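Local structure of SCARECROW-LIKE protein 7 (Oryza sativa Japonica Group, 5HYZ) at residues A[237-242]-A[312-317]; A[2-7]-A[31-36]. The protein is a probable transcription factor that binds DNA in vitro and takes part in plant development and resistance to abiotic stress. One frame throughout, in Å; residues are numbered along the deposited sequence.

Contact 1 (A[237-242]-A[312-317]); sequences VTLGEY and SEWQTL
In the Rossmann-like part of the GRAS domain, Glu241 and Leu239 of strand 236-242 receive Trp314 of helix 311-320, which lies against one face of the central sheet. Being two residues apart on the strand, Leu239 and Glu241 both direct their CB toward the helix. With CG anti to the carbonyl carbon (chi1 -74°), Trp314 extends its indole from the helix toward Glu241. Glu241 bends at chi2 (-56°) and lays its aliphatic part over one face of the ring: CG sits 3.3 Å above the indole plane, displaced toward the rim, and 3.5 Å from Trp314 CE2. The carboxylate continues past the rim of the six-membered ring, with Glu241 CD 3.6 Å from Trp314 CZ2 and its plane 27° from that of the indole. Nearer the helix, Leu239 CD2 comes obliquely to the base of the tryptophan, 4.1 Å from Trp314 CB.

No direct hydrogen bond joins the segments; a water does the bridging. It lies in the indole plane at the ring edge and accepts from Trp314 NE1 at 3.1 Å. The same water is hydrogen-bonded to Glu241 OE1 at 2.8 Å and to Tyr242 O at 2.9 Å, although acceptors around it outnumber its protons. OE1 also takes a weak bond from Tyr242 N, while OE2 accepts from the backbone N of Tyr212, in the predicted LXXLL motif. These donors are consistent with a buried carboxylate that keeps its negative charge. Thr238, between Val237 and Leu239, turns to the other face of the strand and packs on helix 89-104. The sheet is thus covered by helices on both faces, as in the three-layer alpha/beta/alpha sandwich of Rossmann-like folds.

Contact 2 (A[2-7]-A[31-36]); sequences APILQS and AAATDA
Ile4, in the first turn of helix 3-16, reaches across to Ala32 and Ala33 where helix 23-32 ends, so the contact closes the open end of a short helical hairpin in the helix-bundle part of the GRAS domain, within the predicted leucine repeat I. Its tight part is small and rests on one methyl group. Ile4 CD1 lies 3.6 Å from Ala32 CB, the nearest side-chain approach between the segments, and 4.3 Å from Ala33 CB. The isoleucine gets there by stretching out: CG1 is anti to the backbone N (chi1 -171°) and CD1 continues in the same extended sense (chi2 170°). The receiving side chains are both alanine methyls, consistent with the close backbones: the CA atoms of Ile4 and Ala32 are 7.3 Å apart.

Around this point the contact is loose. Ala32 is itself exposed, Ile4 and Ala33 are partly so, and no hydrogen bond crosses between the segments. Pro3 and Gln6 belong to the solvent side of helix 3-16, where Gln6 NE2 bonds to Ser1 OG. The inner side belongs to helix 39-57: Ile4 also rests on Ala44, and the buried Leu5 packs on Leu43.

Each segment contains a helix end. Ala2 occupies the N-cap position, and its O accepts from Gln6 N at 3.0 Å; one residue on, Pro3 O takes Ser7 N at 2.9 Å, so the helical bonding is established at once. On the other segment, Ala33 leaves helical geometry with psi 154° and sends the chain away toward Asp35, which touches Phe45 and Tyr46. Right at that turn-off the isoleucine methyl meets the backbone as well, Ile4 CD1 standing 3.6 Å from Ala33 N.

The two contacts belong to different parts of one GRAS domain and do not touch; their centres are 33 Å apart and their nearest atoms about 18 Å. Contact 1 is core: a helix lies on a sheet strand, all three touching residues are buried, and a tryptophan, a carboxylate and a bridging water combine aromatic, apolar and polar chemistry. Contact 2 is a surface contact between helix ends, farther from the centre of the chain, made by an isoleucine methyl against two alanine methyls and a backbone N, without water or hydrogen bond across it. Contact 2 joins near neighbours in sequence within one predicted region, whereas contact 1 brings together the predicted PFYRE and SAW regions.

Contact 1 (A[237-242]-A[312-317])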
ATOM      1  N   VAL A 237      15.068  11.766  17.506  1.00  9.58           N
ATOM      2  CA  VAL A 237      13.861  12.529  17.314  1.00 10.83           C
ATOM      3  C   VAL A 237      13.618  12.583  15.831  1.00 13.57           C
ATOM      4  O   VAL A 237      14.514  13.000  15.049  1.00 13.76           O
ATOM      5  CB  VAL A 237      14.018  13.979  17.841  1.00 11.16           C
ATOM      6  CG1 VAL A 237      12.716  14.787  17.538  1.00 12.49           C
ATOM      7  CG2 VAL A 237      14.318  13.990  19.362  1.00 11.78           C
ATOM      8  N   THR A 238      12.449  12.135  15.401  1.00 10.37           N
ATOM      9  CA  THR A 238      12.150  12.163  13.991  1.00 11.23           C
ATOM     10  C   THR A 238      11.194  13.280  13.680  1.00 14.71           C
ATOM     11  O   THR A 238      10.265  13.566  14.450  1.00 14.09           O
ATOM     12  CB  THR A 238      11.550  10.812  13.506  1.00 13.32           C
ATOM     13  OG1 THR A 238      10.575  10.377  14.460  1.00 14.05           O
ATOM     14  CG2 THR A 238      12.647   9.762  13.524  1.00 14.15           C
ATOM     15  N   LEU A 239      11.461  13.944  12.555  1.00 10.71           N
ATOM     16  CA  LEU A 239      10.705  15.111  12.170  1.00  8.00           C
ATOM     17  C   LEU A 239      10.175  14.916  10.767  1.00 12.51           C
ATOM     18  O   LEU A 239      10.973  14.649   9.825  1.00 13.10           O
ATOM     19  CB  LEU A 239      11.585  16.377  12.212  1.00 11.44           C
ATOM     20  CG  LEU A 239      10.918  17.692  11.786  1.00 13.10           C
ATOM     21  CD1 LEU A 239       9.845  18.071  12.802  1.00 15.35           C
ATOM     22  CD2 LEU A 239      12.025  18.807  11.789  1.00 15.56           C
ATOM     23  N   GLY A 240       8.874  15.049  10.573  1.00 11.82           N
ATOM     24  CA  GLY A 240       8.358  15.015   9.212  1.00 12.71           C
ATOM     25  C   GLY A 240       7.542  16.267   8.980  1.00 16.14           C
ATOM     26  O   GLY A 240       6.614  16.539   9.733  1.00 13.32           O
ATOM     27  N   GLU A 241       7.828  17.040   7.927  1.00 11.27           N
ATOM     28  CA  GLU A 241       7.233  18.363   7.822  1.00 11.48           C
ATOM     29  C   GLU A 241       6.934  18.685   6.360  1.00 17.12           C
ATOM     30  O   GLU A 241       7.563  18.149   5.460  1.00 14.31           O
ATOM     31  CB  GLU A 241       8.157  19.421   8.433  1.00 11.57           C
ATOM     32  CG  GLU A 241       7.902  19.736   9.938  1.00 13.10           C
ATOM     33  CD  GLU A 241       6.453  20.174  10.186  1.00 17.75           C
ATOM     34  OE1 GLU A 241       5.868  20.751   9.255  1.00 17.30           O
ATOM     35  OE2 GLU A 241       5.883  19.903  11.264  1.00 14.27           O
ATOM     36  N   TYR A 242       5.958  19.547   6.148  1.00 13.06           N
ATOM     37  CA  TYR A 242       5.669  20.083   4.802  1.00 15.84           C
ATOM     38  C   TYR A 242       6.801  20.998   4.349  1.00 16.93           C
ATOM     39  O   TYR A 242       7.266  21.857   5.115  1.00 15.83           O
ATOM     40  CB  TYR A 242       4.353  20.862   4.831  1.00 18.66           C
ATOM     41  CG  TYR A 242       3.159  20.020   5.274  1.00 25.38           C
ATOM     42  CD1 TYR A 242       2.669  19.011   4.464  1.00 26.29           C
ATOM     43  CD2 TYR A 242       2.537  20.250   6.504  1.00 29.21           C
ATOM     44  CE1 TYR A 242       1.551  18.231   4.842  1.00 28.83           C
ATOM     45  CE2 TYR A 242       1.421  19.488   6.903  1.00 23.14           C
ATOM     46  CZ  TYR A 242       0.929  18.493   6.057  1.00 31.17           C
ATOM     47  OH  TYR A 242      -0.157  17.752   6.452  1.00 33.00           O
ATOM     48  N   SER A 312      15.604  24.285   5.864  1.00 16.41           N
ATOM     49  CA  SER A 312      16.689  25.088   6.484  1.00 17.62           C
ATOM     50  C   SER A 312      16.252  25.765   7.762  1.00 15.16           C
ATOM     51  O   SER A 312      17.010  25.877   8.722  1.00 16.00           O
ATOM     52  CB  SER A 312      17.205  26.200   5.532  1.00 23.68           C
ATOM     53  OG  SER A 312      17.723  25.645   4.386  1.00 39.96           O
ATOM     54  N   GLU A 313      15.015  26.260   7.779  1.00 15.11           N
ATOM     55  CA  GLU A 313      14.475  26.878   8.988  1.00 14.33           C
ATOM     56  C   GLU A 313      14.301  25.880  10.114  1.00 14.40           C
ATOM     57  O   GLU A 313      14.617  26.148  11.291  1.00 14.23           O
ATOM     58  CB  GLU A 313      13.122  27.532   8.665  1.00 17.87           C
ATOM     59  CG  GLU A 313      12.490  28.197   9.909  1.00 21.92           C
ATOM     60  CD  GLU A 313      11.375  29.208   9.525  1.00 26.58           C
ATOM     61  OE1 GLU A 313      11.209  29.538   8.293  1.00 27.66           O
ATOM     62  OE2 GLU A 313      10.669  29.665  10.469  1.00 34.77           O
ATOM     63  N   TRP A 314      13.787  24.701   9.764  1.00 12.62           N
ATOM     64  CA  TRP A 314      13.703  23.646  10.767  1.00 13.37           C
ATOM     65  C   TRP A 314      15.065  23.270  11.318  1.00 13.49           C
ATOM     66  O   TRP A 314      15.221  23.038  12.515  1.00 14.48           O
ATOM     67  CB  TRP A 314      12.999  22.395  10.181  1.00 10.50           C
ATOM     68  CG  TRP A 314      11.523  22.621  10.039  1.00 10.85           C
ATOM     69  CD1 TRP A 314      10.808  22.662   8.877  1.00 12.93           C
ATOM     70  CD2 TRP A 314      10.561  22.763  11.118  1.00 12.11           C
ATOM     71  NE1 TRP A 314       9.445  22.864   9.172  1.00 12.42           N
ATOM     72  CE2 TRP A 314       9.286  22.942  10.520  1.00 12.49           C
ATOM     73  CE3 TRP A 314      10.679  22.847  12.520  1.00 16.42           C
ATOM     74  CZ2 TRP A 314       8.116  23.159  11.282  1.00 12.33           C
ATOM     75  CZ3 TRP A 314       9.529  23.067  13.271  1.00 17.35           C
ATOM     76  CH2 TRP A 314       8.269  23.208  12.650  1.00 14.32           C
ATOM     77  N   GLN A 315      16.079  23.192  10.445  1.00 12.62           N
ATOM     78  CA  GLN A 315      17.398  22.823  10.930  1.00 12.78           C
ATOM     79  C   GLN A 315      17.856  23.904  11.924  1.00 13.98           C
ATOM     80  O   GLN A 315      18.394  23.581  12.983  1.00 13.00           O
ATOM     81  CB  GLN A 315      18.387  22.698   9.774  1.00 13.60           C
ATOM     82  CG  GLN A 315      19.826  22.598  10.292  1.00 15.96           C
ATOM     83  CD  GLN A 315      20.873  22.719   9.193  1.00 27.91           C
ATOM     84  OE1 GLN A 315      20.589  23.147   8.067  1.00 26.82           O
ATOM     85  NE2 GLN A 315      22.103  22.350   9.530  1.00 29.32           N
ATOM     86  N   THR A 316      17.623  25.168  11.586  1.00 13.98           N
ATOM     87  CA  THR A 316      18.065  26.254  12.498  1.00 11.32           C
ATOM     88  C   THR A 316      17.408  26.068  13.864  1.00 14.75           C
ATOM     89  O   THR A 316      18.048  26.169  14.919  1.00 15.22           O
ATOM     90  CB  THR A 316      17.729  27.613  11.943  1.00 15.98           C
ATOM     91  OG1 THR A 316      18.490  27.813  10.742  1.00 15.80           O
ATOM     92  CG2 THR A 316      18.120  28.771  12.956  1.00 16.39           C
ATOM     93  N   LEU A 317      16.126  25.732  13.846  1.00 15.20           N
ATOM     94  CA  LEU A 317      15.414  25.608  15.139  1.00 15.89           C
ATOM     95  C   LEU A 317      15.894  24.400  15.946  1.00 12.88           C
ATOM     96  O   LEU A 317      16.147  24.455  17.142  1.00 15.99           O
ATOM     97  CB  LEU A 317      13.929  25.478  14.855  1.00 19.66           C
ATOM     98  CG  LEU A 317      13.137  26.729  14.639  1.00 31.35           C
ATOM     99  CD1 LEU A 317      11.825  26.343  13.955  1.00 35.72           C
ATOM    100  CD2 LEU A 317      12.866  27.236  16.049  1.00 33.97           C
TER
HETATM  101  O   HOH W   1       6.740  22.897   7.732  1.00 14.26           O

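Contact 2 (A[2-7]-A[31-36])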
ATOM      1  N   ALA A   2       1.241  28.117 -16.223  1.00 49.07           N
ATOM      2  CA  ALA A   2      -0.103  28.348 -16.772  1.00 43.78           C
ATOM      3  C   ALA A   2      -0.564  29.792 -16.622  1.00 36.75           C
ATOM      4  O   ALA A   2      -0.357  30.410 -15.571  1.00 33.21           O
ATOM      5  CB  ALA A   2      -1.103  27.422 -16.107  1.00 40.23           C
ATOM      6  N   PRO A   3      -1.182  30.341 -17.682  1.00 33.64           N
ATOM      7  CA  PRO A   3      -1.516  31.766 -17.638  1.00 30.89           C
ATOM      8  C   PRO A   3      -2.403  32.112 -16.448  1.00 26.64           C
ATOM      9  O   PRO A   3      -2.254  33.213 -15.913  1.00 29.19           O
ATOM     10  CB  PRO A   3      -2.268  32.004 -18.955  1.00 33.62           C
ATOM     11  CG  PRO A   3      -2.206  30.756 -19.727  1.00 38.75           C
ATOM     12  CD  PRO A   3      -1.295  29.785 -19.041  1.00 38.37           C
ATOM     13  N   ILE A   4      -3.317  31.222 -16.052  1.00 31.49           N
ATOM     14  CA  ILE A   4      -4.218  31.590 -14.957  1.00 27.28           C
ATOM     15  C   ILE A   4      -3.386  31.814 -13.679  1.00 27.39           C
ATOM     16  O   ILE A   4      -3.642  32.735 -12.926  1.00 27.42           O
ATOM     17  CB  ILE A   4      -5.350  30.548 -14.742  1.00 27.40           C
ATOM     18  CG1 ILE A   4      -6.383  31.095 -13.754  1.00 30.02           C
ATOM     19  CG2 ILE A   4      -4.827  29.188 -14.345  1.00 27.90           C
ATOM     20  CD1 ILE A   4      -7.636  30.282 -13.651  1.00 26.80           C
ATOM     21  N   LEU A   5      -2.327  31.025 -13.507  1.00 26.92           N
ATOM     22  CA  LEU A   5      -1.481  31.157 -12.321  1.00 27.97           C
ATOM     23  C   LEU A   5      -0.561  32.366 -12.411  1.00 22.76           C
ATOM     24  O   LEU A   5      -0.327  33.052 -11.436  1.00 23.88           O
ATOM     25  CB  LEU A   5      -0.674  29.870 -12.129  1.00 28.04           C
ATOM     26  CG  LEU A   5      -1.560  28.631 -11.926  1.00 25.40           C
ATOM     27  CD1 LEU A   5      -0.696  27.391 -11.672  1.00 26.97           C
ATOM     28  CD2 LEU A   5      -2.588  28.831 -10.796  1.00 24.56           C
ATOM     29  N   GLN A   6      -0.036  32.649 -13.597  1.00 27.46           N
ATOM     30  CA  GLN A   6       0.763  33.876 -13.724  1.00 27.43           C
ATOM     31  C   GLN A   6      -0.110  35.112 -13.466  1.00 26.23           C
ATOM     32  O   GLN A   6       0.316  36.082 -12.840  1.00 25.35           O
ATOM     33  CB  GLN A   6       1.429  33.963 -15.121  1.00 31.38           C
ATOM     34  CG  GLN A   6       2.665  33.039 -15.301  1.00 35.47           C
ATOM     35  CD  GLN A   6       3.722  33.196 -14.192  1.00 37.43           C
ATOM     36  OE1 GLN A   6       4.258  34.287 -13.955  1.00 43.66           O
ATOM     37  NE2 GLN A   6       4.009  32.093 -13.492  1.00 42.25           N
ATOM     38  N   SER A   7      -1.342  35.076 -13.943  1.00 29.51           N
ATOM     39  CA  SER A   7      -2.257  36.198 -13.654  1.00 30.38           C
ATOM     40  C   SER A   7      -2.530  36.316 -12.173  1.00 24.67           C
ATOM     41  O   SER A   7      -2.542  37.405 -11.634  1.00 27.40           O
ATOM     42  CB  SER A   7      -3.567  36.038 -14.420  1.00 30.34           C
ATOM     43  OG  SER A   7      -3.275  35.895 -15.803  1.00 35.87           O
ATOM     44  N   ALA A  31     -13.185  34.382 -12.697  1.00 25.26           N
ATOM     45  CA  ALA A  31     -14.057  33.854 -13.757  1.00 27.22           C
ATOM     46  C   ALA A  31     -13.462  32.573 -14.331  1.00 26.99           C
ATOM     47  O   ALA A  31     -14.149  31.560 -14.505  1.00 30.15           O
ATOM     48  CB  ALA A  31     -14.252  34.904 -14.874  1.00 27.82           C
ATOM     49  N   ALA A  32     -12.159  32.624 -14.598  1.00 24.19           N
ATOM     50  CA  ALA A  32     -11.463  31.493 -15.209  1.00 27.80           C
ATOM     51  C   ALA A  32     -11.302  30.303 -14.259  1.00 27.02           C
ATOM     52  O   ALA A  32     -11.273  29.163 -14.688  1.00 28.34           O
ATOM     53  CB  ALA A  32     -10.082  31.960 -15.718  1.00 25.30           C
ATOM     54  N   ALA A  33     -11.175  30.578 -12.976  1.00 24.45           N
ATOM     55  CA  ALA A  33     -10.994  29.537 -11.962  1.00 22.43           C
ATOM     56  C   ALA A  33     -12.264  28.666 -11.829  1.00 29.68           C
ATOM     57  O   ALA A  33     -13.352  29.120 -12.125  1.00 29.12           O
ATOM     58  CB  ALA A  33     -10.650  30.184 -10.604  1.00 22.35           C
ATOM     59  N   THR A  34     -12.111  27.419 -11.383  1.00 29.09           N
ATOM     60  CA  THR A  34     -13.220  26.473 -11.163  1.00 27.69           C
ATOM     61  C   THR A  34     -12.809  25.419 -10.170  1.00 25.27           C
ATOM     62  O   THR A  34     -11.810  24.771 -10.419  1.00 28.13           O
ATOM     63  CB  THR A  34     -13.601  25.620 -12.404  1.00 32.04           C
ATOM     64  OG1 THR A  34     -13.582  26.376 -13.615  1.00 47.04           O
ATOM     65  CG2 THR A  34     -14.893  24.916 -12.160  1.00 24.54           C
ATOM     66  N   ASP A  35     -13.595  25.173  -9.133  1.00 25.93           N
ATOM     67  CA  ASP A  35     -13.274  24.063  -8.243  1.00 26.42           C
ATOM     68  C   ASP A  35     -13.579  22.680  -8.861  1.00 32.03           C
ATOM     69  O   ASP A  35     -13.406  21.649  -8.195  1.00 31.51           O
ATOM     70  CB  ASP A  35     -13.982  24.227  -6.904  1.00 27.63           C
ATOM     71  CG  ASP A  35     -15.500  24.100  -6.996  1.00 31.58           C
ATOM     72  OD1 ASP A  35     -16.038  23.918  -8.099  1.00 31.75           O
ATOM     73  OD2 ASP A  35     -16.143  24.184  -5.938  1.00 32.04           O
ATOM     74  N   ALA A  36     -14.019  22.641 -10.118  1.00 31.63           N
ATOM     75  CA  ALA A  36     -14.307  21.347 -10.751  1.00 38.15           C
ATOM     76  C   ALA A  36     -13.468  21.096 -11.994  1.00 36.29           C
ATOM     77  O   ALA A  36     -13.651  20.086 -12.660  1.00 35.19           O
ATOM     78  CB  ALA A  36     -15.814  21.230 -11.096  1.00 39.09           C
TER